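Local coordinates for uncharacterized protein (Staphylococcus aureus subsp. aureus, PDB 3QFK), which is of unknown function but, as a putative 5'-nucleotidase, joins a metal-binding calcineurin-like phosphoesterase domain to a 5'-nucleotidase C-terminal domain, at residues A[145-150]-A[193-198]; A[202-207]-A[238-243]; A[359-364]-A[472-477]; A[387-392]-A[498-503]. All coordinates share one frame; numbering follows the deposited sequence.

Contact 1 (A[145-150]-A[193-198]); sequences NGVKYF and PEMKRH
Y149 leaves strand 147-150 toward helix 193-198 and carries most of the contact, meeting H198 with the face of its ring and M195 with its hydroxyl end. At the root of the side chain, CB of Y149 lies 4.1 Å from CE1 of H198. From there the phenol and the imidazole lie flat on each other in a face-to-face stack, with ring centroids 3.8 Å apart and planes only 6° from parallel. The six-membered ring is met atom by atom: CG and CD1 are near NE2 of H198, CD2 near ND1, CE1 near CD2, and CE2 of Y149 comes within 3.7 Å of CG of H198. The imidazole is carried over this face because its CG is anti to the backbone N (chi1 -160°), which swings the ring out from the helix toward the strand. At the tip, Y149 OH reaches past the imidazole to the preceding turn of the helix, 3.6 Å from CG of selenomethionine M195; no hydrogen bond crosses the contact.

Two residues earlier on the strand, V147 reaches M195 tip to tip, CG1 of V147 standing 4.1 Å from CE of M195. A bend at the end of the selenomethionine chain turns that methyl back toward the strand. Strand and helix run almost parallel here, with axes 10.8 Å apart and 8° between their directions. The contact lies at the surface, where the C-terminal end of helix 184-198 packs over the sheet face that carries V147 and Y149, at its edge strand 147-152; V147 and M195 both also rest on I160 of the adjoining strand 155-163, and M195 reaches I202 of strand 201-207.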
# COMPACT_ATOMS: atom_id res chain seq x y z
N ASN A 145 -14.97 7.97 17.01
CA ASN A 145 -15.27 9.29 16.45
C ASN A 145 -14.73 9.49 15.04
O ASN A 145 -13.76 8.83 14.62
CB ASN A 145 -14.70 10.38 17.36
CG ASN A 145 -15.53 10.60 18.63
OD1 ASN A 145 -16.67 11.06 18.57
ND2 ASN A 145 -14.94 10.31 19.78
N GLY A 146 -15.35 10.43 14.33
CA GLY A 146 -14.96 10.81 12.98
C GLY A 146 -14.43 12.23 12.90
O GLY A 146 -13.66 12.56 11.99
N VAL A 147 -14.85 13.07 13.84
CA VAL A 147 -14.45 14.46 13.89
C VAL A 147 -13.98 14.81 15.32
O VAL A 147 -14.39 14.18 16.29
CB VAL A 147 -15.64 15.37 13.49
CG1 VAL A 147 -15.26 16.84 13.48
CG2 VAL A 147 -16.19 14.96 12.12
N LYS A 148 -13.10 15.79 15.42
CA LYS A 148 -12.57 16.24 16.70
C LYS A 148 -12.35 17.74 16.61
O LYS A 148 -11.86 18.22 15.59
CB LYS A 148 -11.22 15.53 16.98
CG LYS A 148 -10.67 15.72 18.39
CD LYS A 148 -9.34 14.99 18.58
CE LYS A 148 -8.13 15.76 18.01
NZ LYS A 148 -7.69 16.91 18.91
N TYR A 149 -12.71 18.48 17.65
CA TYR A 149 -12.53 19.92 17.65
C TYR A 149 -11.62 20.33 18.79
O TYR A 149 -11.51 19.62 19.78
CB TYR A 149 -13.88 20.63 17.84
CG TYR A 149 -14.92 20.34 16.79
CD1 TYR A 149 -15.88 19.36 16.97
CD2 TYR A 149 -14.97 21.09 15.63
CE1 TYR A 149 -16.84 19.11 16.01
CE2 TYR A 149 -15.92 20.85 14.66
CZ TYR A 149 -16.84 19.87 14.84
OH TYR A 149 -17.79 19.68 13.87
N PHE A 150 -10.97 21.49 18.66
CA PHE A 150 -10.12 22.01 19.75
C PHE A 150 -9.87 23.49 19.54
O PHE A 150 -10.10 23.99 18.44
CB PHE A 150 -8.81 21.24 19.90
CG PHE A 150 -7.93 21.24 18.66
CD1 PHE A 150 -8.08 20.27 17.70
CD2 PHE A 150 -6.94 22.20 18.51
CE1 PHE A 150 -7.26 20.25 16.57
CE2 PHE A 150 -6.11 22.19 17.37
CZ PHE A 150 -6.28 21.21 16.41
N PRO A 193 -21.52 21.50 6.77
CA PRO A 193 -22.42 22.46 7.39
C PRO A 193 -22.20 22.58 8.91
O PRO A 193 -22.08 23.70 9.42
CB PRO A 193 -23.81 21.89 7.08
CG PRO A 193 -23.62 21.17 5.77
CD PRO A 193 -22.24 20.56 5.88
N GLU A 194 -22.13 21.44 9.58
CA GLU A 194 -21.90 21.38 11.01
C GLU A 194 -20.55 21.94 11.40
O GLU A 194 -20.44 22.74 12.33
CB GLU A 194 -21.95 19.92 11.48
CG GLU A 194 -21.51 19.73 12.92
CD GLU A 194 -21.50 18.27 13.33
OE1 GLU A 194 -21.90 17.41 12.52
OE2 GLU A 194 -21.09 17.98 14.47
N MSE A 195 -19.52 21.50 10.68
CA MSE A 195 -18.15 21.89 10.97
C MSE A 195 -17.97 23.39 10.75
O MSE A 195 -17.29 24.04 11.54
CB MSE A 195 -17.15 21.13 10.10
CG MSE A 195 -17.20 19.62 10.28
SE MSE A 195 -15.77 18.70 9.30
CE MSE A 195 -14.27 19.34 10.42
N LYS A 196 -18.56 23.91 9.68
CA LYS A 196 -18.48 25.34 9.40
C LYS A 196 -19.11 26.17 10.51
O LYS A 196 -18.65 27.27 10.78
CB LYS A 196 -19.11 25.68 8.05
CG LYS A 196 -18.25 25.29 6.87
CD LYS A 196 -19.01 25.37 5.56
CE LYS A 196 -19.53 26.78 5.27
NZ LYS A 196 -20.19 26.81 3.94
N ARG A 197 -20.20 25.67 11.11
CA ARG A 197 -20.85 26.36 12.23
C ARG A 197 -19.97 26.34 13.46
O ARG A 197 -19.84 27.35 14.16
CB ARG A 197 -22.19 25.72 12.62
CG ARG A 197 -23.37 26.04 11.74
CD ARG A 197 -24.68 25.63 12.42
NE ARG A 197 -24.83 24.18 12.59
CZ ARG A 197 -25.34 23.36 11.67
NH1 ARG A 197 -25.43 22.06 11.93
NH2 ARG A 197 -25.75 23.82 10.49
N HIS A 198 -19.38 25.18 13.74
CA HIS A 198 -18.57 24.97 14.93
C HIS A 198 -17.13 25.55 14.86
O HIS A 198 -16.64 26.12 15.84
CB HIS A 198 -18.48 23.47 15.21
CG HIS A 198 -18.09 23.13 16.61
ND1 HIS A 198 -17.08 23.78 17.28
CD2 HIS A 198 -18.54 22.16 17.45
CE1 HIS A 198 -16.95 23.26 18.49
NE2 HIS A 198 -17.82 22.27 18.62

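Contact 2 (A[202-207]-A[238-243]); sequences IVVCYH and KDIDIF. With MN (manganese (II) ion), chain C.
The carbonyl oxygen of I202 is gripped by two successive backbone amides of the facing segment, accepting from D241 N at 3.0 Å and from I242 N at 3.3 Å. The D241 donor lies in the carbonyl plane, whereas that of I242 is tilted 16° from it. D241 then returns a bond to the same residue: its OD2 takes the amide of I202 at 2.8 Å through the anti lone pair, so both backbone polar atoms of I202 are bound by the turn that leads into the second strand. With CG anti to its carbonyl carbon and beside its backbone N (chi1 -59°), the aspartate carboxylate is brought back to this amide.

Beyond the turn the two strands pair in parallel, V203 with I242 and V204 with F243, and V204 N donates to I242 O at 2.9 Å. On one face of the sheet V203 and I242 lie side by side; on the other, CG1 of V204 touches CE1 of F243 at 3.5 Å and its CG2 meets I240. The F243 ring ends near Y206, whose own hydroxyl is bound to E228 N.

Strand 202-207 ends in H207, whose NE2 binds the manganese ion at 2.4 Å; D72, N109 and H247 complete the protein ligands, and N70 O accepts from ND1 on the far side of the imidazole. The pair forms the parallel strands of the beta-alpha-beta unit 201-207, 229-236 and 242-244. M232 of the connecting helix covers V204, Y206 and F243, while strand 155-163 flanks strand 201-207 on its other edge.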
# COMPACT_ATOMS: atom_id res chain seq x y z
N ILE A 202 -10.89 24.42 9.31
CA ILE A 202 -11.20 23.02 9.03
C ILE A 202 -10.01 22.23 8.47
O ILE A 202 -9.39 22.61 7.46
CB ILE A 202 -12.39 22.89 8.07
CG1 ILE A 202 -13.66 23.43 8.76
CG2 ILE A 202 -12.57 21.44 7.65
CD1 ILE A 202 -14.89 23.46 7.89
N VAL A 203 -9.70 21.13 9.13
CA VAL A 203 -8.63 20.25 8.70
C VAL A 203 -9.25 18.92 8.27
O VAL A 203 -10.01 18.32 9.01
CB VAL A 203 -7.63 19.98 9.86
CG1 VAL A 203 -6.50 19.01 9.40
CG2 VAL A 203 -7.07 21.32 10.41
N VAL A 204 -8.98 18.52 7.03
CA VAL A 204 -9.42 17.23 6.53
C VAL A 204 -8.20 16.32 6.43
O VAL A 204 -7.18 16.71 5.84
CB VAL A 204 -10.04 17.35 5.14
CG1 VAL A 204 -10.43 15.96 4.60
CG2 VAL A 204 -11.25 18.28 5.18
N CYS A 205 -8.28 15.14 7.05
CA CYS A 205 -7.21 14.14 7.01
C CYS A 205 -7.81 12.93 6.30
O CYS A 205 -8.63 12.21 6.86
CB CYS A 205 -6.73 13.74 8.41
SG CYS A 205 -5.92 15.07 9.31
N TYR A 206 -7.39 12.76 5.06
CA TYR A 206 -7.91 11.74 4.17
C TYR A 206 -6.85 10.77 3.76
O TYR A 206 -5.82 11.16 3.21
CB TYR A 206 -8.45 12.47 2.93
CG TYR A 206 -8.93 11.61 1.78
CD1 TYR A 206 -9.78 10.53 1.99
CD2 TYR A 206 -8.60 11.95 0.46
CE1 TYR A 206 -10.25 9.75 0.91
CE2 TYR A 206 -9.07 11.19 -0.63
CZ TYR A 206 -9.90 10.11 -0.40
OH TYR A 206 -10.36 9.36 -1.45
N HIS A 207 -7.05 9.49 4.10
CA HIS A 207 -6.15 8.47 3.65
C HIS A 207 -6.59 8.08 2.23
O HIS A 207 -7.27 7.07 2.01
CB HIS A 207 -6.11 7.23 4.50
CG HIS A 207 -5.02 6.32 4.07
ND1 HIS A 207 -3.71 6.49 4.50
CD2 HIS A 207 -4.99 5.33 3.14
CE1 HIS A 207 -2.94 5.60 3.89
NE2 HIS A 207 -3.69 4.89 3.06
N LYS A 238 -12.76 26.36 -0.57
CA LYS A 238 -13.00 27.61 0.16
C LYS A 238 -13.27 27.42 1.66
O LYS A 238 -13.04 28.33 2.46
CB LYS A 238 -14.17 28.39 -0.44
CG LYS A 238 -14.45 29.70 0.29
CD LYS A 238 -15.65 30.44 -0.28
CE LYS A 238 -15.94 31.69 0.53
NZ LYS A 238 -17.15 32.38 0.05
N ASP A 239 -13.74 26.23 2.04
CA ASP A 239 -14.03 25.92 3.44
C ASP A 239 -12.96 25.05 4.08
O ASP A 239 -12.98 24.81 5.29
CB ASP A 239 -15.38 25.20 3.52
CG ASP A 239 -16.54 26.03 2.93
OD1 ASP A 239 -16.56 27.27 3.12
OD2 ASP A 239 -17.44 25.42 2.30
N ILE A 240 -12.01 24.56 3.29
CA ILE A 240 -10.96 23.69 3.82
C ILE A 240 -9.66 24.47 3.92
O ILE A 240 -9.18 25.03 2.94
CB ILE A 240 -10.77 22.43 2.97
CG1 ILE A 240 -12.08 21.66 2.83
CG2 ILE A 240 -9.70 21.54 3.58
CD1 ILE A 240 -12.00 20.46 1.85
N ASP A 241 -9.09 24.52 5.12
CA ASP A 241 -7.86 25.27 5.34
C ASP A 241 -6.63 24.37 5.16
O ASP A 241 -5.63 24.80 4.58
CB ASP A 241 -7.92 25.91 6.72
CG ASP A 241 -9.11 26.84 6.85
OD1 ASP A 241 -9.11 27.88 6.16
OD2 ASP A 241 -10.04 26.52 7.64
N ILE A 242 -6.70 23.14 5.66
CA ILE A 242 -5.61 22.17 5.51
C ILE A 242 -6.18 20.84 5.00
O ILE A 242 -7.14 20.30 5.59
CB ILE A 242 -4.89 21.90 6.83
CG1 ILE A 242 -4.44 23.21 7.50
CG2 ILE A 242 -3.70 21.01 6.60
CD1 ILE A 242 -3.80 22.99 8.88
N PHE A 243 -5.63 20.34 3.89
CA PHE A 243 -6.02 19.05 3.28
C PHE A 243 -4.82 18.09 3.37
O PHE A 243 -3.82 18.24 2.65
CB PHE A 243 -6.49 19.25 1.82
CG PHE A 243 -7.28 18.09 1.27
CD1 PHE A 243 -8.46 17.69 1.86
CD2 PHE A 243 -6.88 17.43 0.13
CE1 PHE A 243 -9.20 16.63 1.35
CE2 PHE A 243 -7.63 16.38 -0.39
CZ PHE A 243 -8.78 15.99 0.23
MN MN C . -3.09 3.17 1.49
O HOH W 1 -1.13 3.21 -0.01

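Contact 3 (A[359-364]-A[472-477]); sequences VACTAL and ICVNNY. With AKG (2-oxoglutaric acid), chain D.
V359 and I472 pass each other at an angle on one face of the sheet, the CG1 methyl of V359 lying 3.8 Å from CD1 of I472. Each of these branches is anti to its backbone N (chi1 176° and -177°), extending both along the same face. On the face that holds A360 and C473 the pair is smaller: the two CB atoms are 4.1 Å apart, and the C473 sulfur points away from the alanine. Next along, C361 turns its SG into the position between backbone N and carbonyl carbon (chi1 66°), from which it reaches CG1 of V474 at 3.9 Å.

Between the two faces, the parallel strands are joined by C473 N to V359 O at 2.9 Å and by a longer bond from C361 N to C473 O, 3.3 Å. After this the strands diverge, and water bridges the gap. One molecule accepts from N475 N and donates to C361 O; a second lies 2.9 Å from T362 OG1 and takes a weak bond from N475 ND2.

Past the strand end, N475 is the N-cap of helix 476-479, its OD1 accepting from R478 N. Y477 turns one ring face to 2-oxoglutaric acid, with ligand C4 over the ring centre 3.5 Å above the plane; the ring of W170 also meets that of Y477, their planes nearly parallel. The chemistry changes along the contact: an apolar, directly bonded strand pair carries the backbone that leads to N475 and Y477, and the pocket end relies on water, a capped helix and an aromatic face against the ligand's aliphatic chain.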
# COMPACT_ATOMS: atom_id res chain seq x y z
N VAL A 359 -3.95 -22.96 -14.49
CA VAL A 359 -3.12 -21.80 -14.66
C VAL A 359 -2.86 -21.15 -13.30
O VAL A 359 -3.61 -21.34 -12.33
CB VAL A 359 -3.83 -20.77 -15.63
CG1 VAL A 359 -3.03 -19.46 -15.78
CG2 VAL A 359 -4.12 -21.43 -16.98
N ALA A 360 -1.77 -20.42 -13.21
CA ALA A 360 -1.45 -19.69 -12.00
C ALA A 360 -0.81 -18.41 -12.43
O ALA A 360 -0.38 -18.28 -13.56
CB ALA A 360 -0.51 -20.49 -11.09
N CYS A 361 -0.77 -17.42 -11.55
CA CYS A 361 -0.11 -16.19 -11.88
C CYS A 361 0.35 -15.49 -10.63
O CYS A 361 -0.14 -15.75 -9.55
CB CYS A 361 -1.01 -15.27 -12.68
SG CYS A 361 -2.38 -14.69 -11.77
N THR A 362 1.38 -14.67 -10.82
CA THR A 362 1.90 -13.85 -9.76
C THR A 362 2.65 -12.66 -10.37
O THR A 362 3.08 -12.68 -11.55
CB THR A 362 2.86 -14.63 -8.82
OG1 THR A 362 3.22 -13.78 -7.72
CG2 THR A 362 4.12 -15.10 -9.58
N ALA A 363 2.74 -11.61 -9.57
CA ALA A 363 3.44 -10.43 -9.94
C ALA A 363 4.85 -10.59 -9.43
O ALA A 363 5.13 -11.43 -8.58
CB ALA A 363 2.77 -9.19 -9.34
N LEU A 364 5.76 -9.85 -10.03
CA LEU A 364 7.13 -9.80 -9.56
C LEU A 364 7.12 -8.48 -8.80
O LEU A 364 7.05 -7.39 -9.40
CB LEU A 364 8.13 -9.76 -10.70
CG LEU A 364 9.56 -9.69 -10.17
CD1 LEU A 364 9.89 -11.03 -9.49
CD2 LEU A 364 10.57 -9.35 -11.28
N ILE A 472 -7.82 -21.10 -12.47
CA ILE A 472 -6.65 -20.26 -12.30
C ILE A 472 -6.46 -19.92 -10.81
O ILE A 472 -7.41 -19.63 -10.10
CB ILE A 472 -6.71 -18.99 -13.19
CG1 ILE A 472 -5.43 -18.16 -13.05
CG2 ILE A 472 -7.95 -18.13 -12.86
CD1 ILE A 472 -5.35 -16.93 -14.04
N CYS A 473 -5.22 -20.02 -10.36
CA CYS A 473 -4.85 -19.74 -9.01
C CYS A 473 -4.32 -18.32 -8.96
O CYS A 473 -3.32 -18.03 -9.59
CB CYS A 473 -3.77 -20.73 -8.56
SG CYS A 473 -3.24 -20.39 -6.88
N VAL A 474 -5.02 -17.43 -8.26
CA VAL A 474 -4.60 -16.04 -8.13
C VAL A 474 -4.53 -15.69 -6.67
O VAL A 474 -5.09 -16.42 -5.85
CB VAL A 474 -5.60 -15.09 -8.79
CG1 VAL A 474 -5.88 -15.55 -10.21
CG2 VAL A 474 -6.90 -15.04 -7.98
N ASN A 475 -3.87 -14.58 -6.33
CA ASN A 475 -3.84 -14.15 -4.91
C ASN A 475 -5.21 -13.53 -4.53
O ASN A 475 -5.99 -13.18 -5.42
CB ASN A 475 -2.65 -13.25 -4.60
CG ASN A 475 -2.76 -11.86 -5.21
OD1 ASN A 475 -3.81 -11.24 -5.17
ND2 ASN A 475 -1.65 -11.35 -5.73
N ASN A 476 -5.50 -13.39 -3.24
CA ASN A 476 -6.81 -12.91 -2.79
C ASN A 476 -7.08 -11.48 -3.22
O ASN A 476 -8.23 -11.12 -3.47
CB ASN A 476 -6.98 -13.04 -1.28
CG ASN A 476 -6.10 -12.08 -0.51
OD1 ASN A 476 -4.88 -12.29 -0.38
ND2 ASN A 476 -6.70 -11.02 0.02
N TYR A 477 -6.03 -10.68 -3.35
CA TYR A 477 -6.17 -9.30 -3.82
C TYR A 477 -6.78 -9.33 -5.22
O TYR A 477 -7.77 -8.65 -5.50
CB TYR A 477 -4.80 -8.61 -3.81
CG TYR A 477 -4.78 -7.17 -4.24
CD1 TYR A 477 -4.97 -6.15 -3.30
CD2 TYR A 477 -4.45 -6.81 -5.53
CE1 TYR A 477 -4.89 -4.80 -3.67
CE2 TYR A 477 -4.37 -5.47 -5.91
CZ TYR A 477 -4.61 -4.48 -4.97
OH TYR A 477 -4.51 -3.16 -5.34
C1 AKG D . -0.44 -2.25 -2.27
O1 AKG D . 0.78 -2.07 -2.45
O2 AKG D . -1.18 -1.31 -1.94
C2 AKG D . -1.03 -3.58 -2.45
O5 AKG D . -2.12 -3.79 -1.97
C3 AKG D . -0.30 -4.69 -3.20
C4 AKG D . -1.24 -5.63 -3.95
C5 AKG D . -1.04 -7.07 -3.53
O3 AKG D . -0.69 -7.92 -4.38
O4 AKG D . -1.23 -7.38 -2.34
O HOH W 2 -2.09 -13.56 -8.37
O HOH W 3 0.96 -13.36 -5.95

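Contact 4 (A[387-392]-A[498-503]); sequences PNTFKV and QVEGAQ. With AKG (2-oxoglutaric acid), chain D.
This is a loop-to-helix-start contact in the C-terminal half of the chain: residues 387-389, which lead into strand 390-396, lie against the turn that opens helix 501-511. Its one direct hydrogen bond runs from G501 N to N388 O at 3.1 Å, the donor standing almost straight out from the carbonyl. The same oxygen also receives a CA-H...O contact from E500, the N-cap residue.

The F390 ring meets this turn with its edge: CD1 lies 3.5 Å from V499 O, CE1 is 3.6 Å from G501 N, and CA of the glycine sits in the ring plane beyond CZ. A chi1 of -56° sets the ring beside its backbone N and lets its edge reach the opening turn of the helix. E500 extends beyond CG across P387, bringing OE1 within 3.3 Å of the proline CB. CG2 of T389 fits between the side chains of Q498 and E500, 4.0 Å from Q498 OE1; Q498 itself is bound through NE2 to D496.

On the other side of the loop N388 turns away from the helix and toward 2-oxoglutaric acid. Its ND2 donates to O4 at 3.1 Å and, weakly, to O3 of the same carboxylate, and it is also hydrogen-bonded to Y384 OH. The bonds to G501 and Y384 are consistent with N388 being held at both its backbone and its side chain. The N-H side of the side-chain amide is what suits a carboxylate; N388 OD1, 3.2 Å from ligand O4, would probably be repelled by it if the acid is ionised.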
# COMPACT_ATOMS: atom_id res chain seq x y z
N PRO A 387 0.73 -10.07 2.84
CA PRO A 387 0.10 -11.22 3.47
C PRO A 387 -1.07 -11.77 2.64
O PRO A 387 -2.12 -12.00 3.17
CB PRO A 387 -0.36 -10.68 4.83
CG PRO A 387 -0.60 -9.25 4.61
CD PRO A 387 0.25 -8.81 3.43
N ASN A 388 -0.87 -12.00 1.35
CA ASN A 388 -1.93 -12.52 0.50
C ASN A 388 -2.06 -14.03 0.62
O ASN A 388 -1.06 -14.73 0.74
CB ASN A 388 -1.65 -12.21 -0.97
CG ASN A 388 -1.46 -10.72 -1.26
OD1 ASN A 388 -2.01 -9.89 -0.58
ND2 ASN A 388 -0.67 -10.41 -2.29
N THR A 389 -3.30 -14.52 0.58
CA THR A 389 -3.56 -15.95 0.51
C THR A 389 -4.01 -16.17 -0.95
O THR A 389 -3.97 -15.23 -1.77
CB THR A 389 -4.60 -16.41 1.52
OG1 THR A 389 -5.84 -15.75 1.27
CG2 THR A 389 -4.13 -16.13 2.98
N PHE A 390 -4.43 -17.38 -1.30
CA PHE A 390 -4.77 -17.66 -2.69
C PHE A 390 -6.12 -18.33 -2.90
O PHE A 390 -6.71 -18.93 -1.99
CB PHE A 390 -3.64 -18.50 -3.32
CG PHE A 390 -2.29 -17.85 -3.21
CD1 PHE A 390 -1.53 -18.00 -2.05
CD2 PHE A 390 -1.80 -17.05 -4.24
CE1 PHE A 390 -0.30 -17.37 -1.91
CE2 PHE A 390 -0.55 -16.42 -4.12
CZ PHE A 390 0.19 -16.57 -2.96
N LYS A 391 -6.61 -18.19 -4.12
CA LYS A 391 -7.86 -18.79 -4.53
C LYS A 391 -7.75 -19.34 -5.94
O LYS A 391 -7.08 -18.75 -6.79
CB LYS A 391 -8.99 -17.75 -4.48
CG LYS A 391 -9.42 -17.40 -3.03
CD LYS A 391 -10.66 -16.53 -2.99
CE LYS A 391 -11.32 -16.53 -1.58
NZ LYS A 391 -10.31 -16.31 -0.51
N VAL A 392 -8.40 -20.48 -6.18
CA VAL A 392 -8.47 -21.08 -7.50
C VAL A 392 -9.87 -20.74 -7.96
O VAL A 392 -10.86 -21.07 -7.28
CB VAL A 392 -8.31 -22.60 -7.50
CG1 VAL A 392 -8.34 -23.12 -8.95
CG2 VAL A 392 -7.02 -23.01 -6.82
N GLN A 498 -5.62 -21.10 2.19
CA GLN A 498 -5.32 -20.23 3.33
C GLN A 498 -3.86 -20.32 3.78
O GLN A 498 -3.56 -20.58 4.93
CB GLN A 498 -6.28 -20.51 4.49
CG GLN A 498 -7.72 -20.09 4.19
CD GLN A 498 -7.88 -18.57 4.09
OE1 GLN A 498 -7.22 -17.82 4.82
NE2 GLN A 498 -8.77 -18.12 3.24
N VAL A 499 -2.95 -20.11 2.84
CA VAL A 499 -1.54 -20.10 3.16
C VAL A 499 -1.01 -18.83 2.52
O VAL A 499 -1.27 -18.59 1.37
CB VAL A 499 -0.83 -21.35 2.58
CG1 VAL A 499 0.67 -21.30 2.90
CG2 VAL A 499 -1.46 -22.64 3.13
N GLU A 500 -0.31 -17.98 3.29
CA GLU A 500 0.24 -16.75 2.71
C GLU A 500 1.43 -17.05 1.78
O GLU A 500 2.11 -18.07 1.94
CB GLU A 500 0.65 -15.75 3.81
CG GLU A 500 -0.53 -15.33 4.69
CD GLU A 500 -0.19 -14.31 5.73
OE1 GLU A 500 0.89 -13.67 5.63
OE2 GLU A 500 -1.02 -14.12 6.64
N GLY A 501 1.68 -16.15 0.84
CA GLY A 501 2.74 -16.31 -0.16
C GLY A 501 4.11 -16.71 0.35
O GLY A 501 4.74 -17.63 -0.19
N ALA A 502 4.57 -16.03 1.40
CA ALA A 502 5.87 -16.32 1.99
C ALA A 502 5.97 -17.76 2.46
O ALA A 502 6.89 -18.47 2.09
CB ALA A 502 6.16 -15.37 3.16
N GLN A 503 5.00 -18.18 3.27
CA GLN A 503 4.99 -19.54 3.80
C GLN A 503 4.80 -20.61 2.72
O GLN A 503 5.31 -21.73 2.83
CB GLN A 503 3.89 -19.68 4.86
CG GLN A 503 3.98 -20.99 5.63
CD GLN A 503 5.32 -21.14 6.32
OE1 GLN A 503 5.88 -20.17 6.84
NE2 GLN A 503 5.84 -22.37 6.34
C1 AKG D . -0.44 -2.25 -2.27
O1 AKG D . 0.78 -2.07 -2.45
O2 AKG D . -1.18 -1.31 -1.94
C2 AKG D . -1.03 -3.58 -2.45
O5 AKG D . -2.12 -3.79 -1.97
C3 AKG D . -0.30 -4.69 -3.20
C4 AKG D . -1.24 -5.63 -3.95
C5 AKG D . -1.04 -7.07 -3.53
O3 AKG D . -0.69 -7.92 -4.38
O4 AKG D . -1.23 -7.38 -2.34

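In the fold
Contacts 1 and 2 share one sheet of the phosphoesterase domain, their centres 12 Å apart; helix 184-198 leads directly into strand 201-207, and a long, weak ion pair links K196 to D239. Contacts 3 and 4 form a second cluster, centres 10 Å apart, because strands 469-475 and 390-396 are sheet neighbours; V474 N lies 2.9 Å from K391 O, and both contacts touch 2-oxoglutaric acid. The clusters lie on opposite sides of the chain's centre, with contacts 2 and 3 about 12 Å apart at their nearest atoms. H207 of contact 2 binds the manganese ion, which lies 6.0 Å from O2 of the ligand; H110, outside the four contacts, is hydrogen-bonded to the ligand, as N388 of contact 4 is.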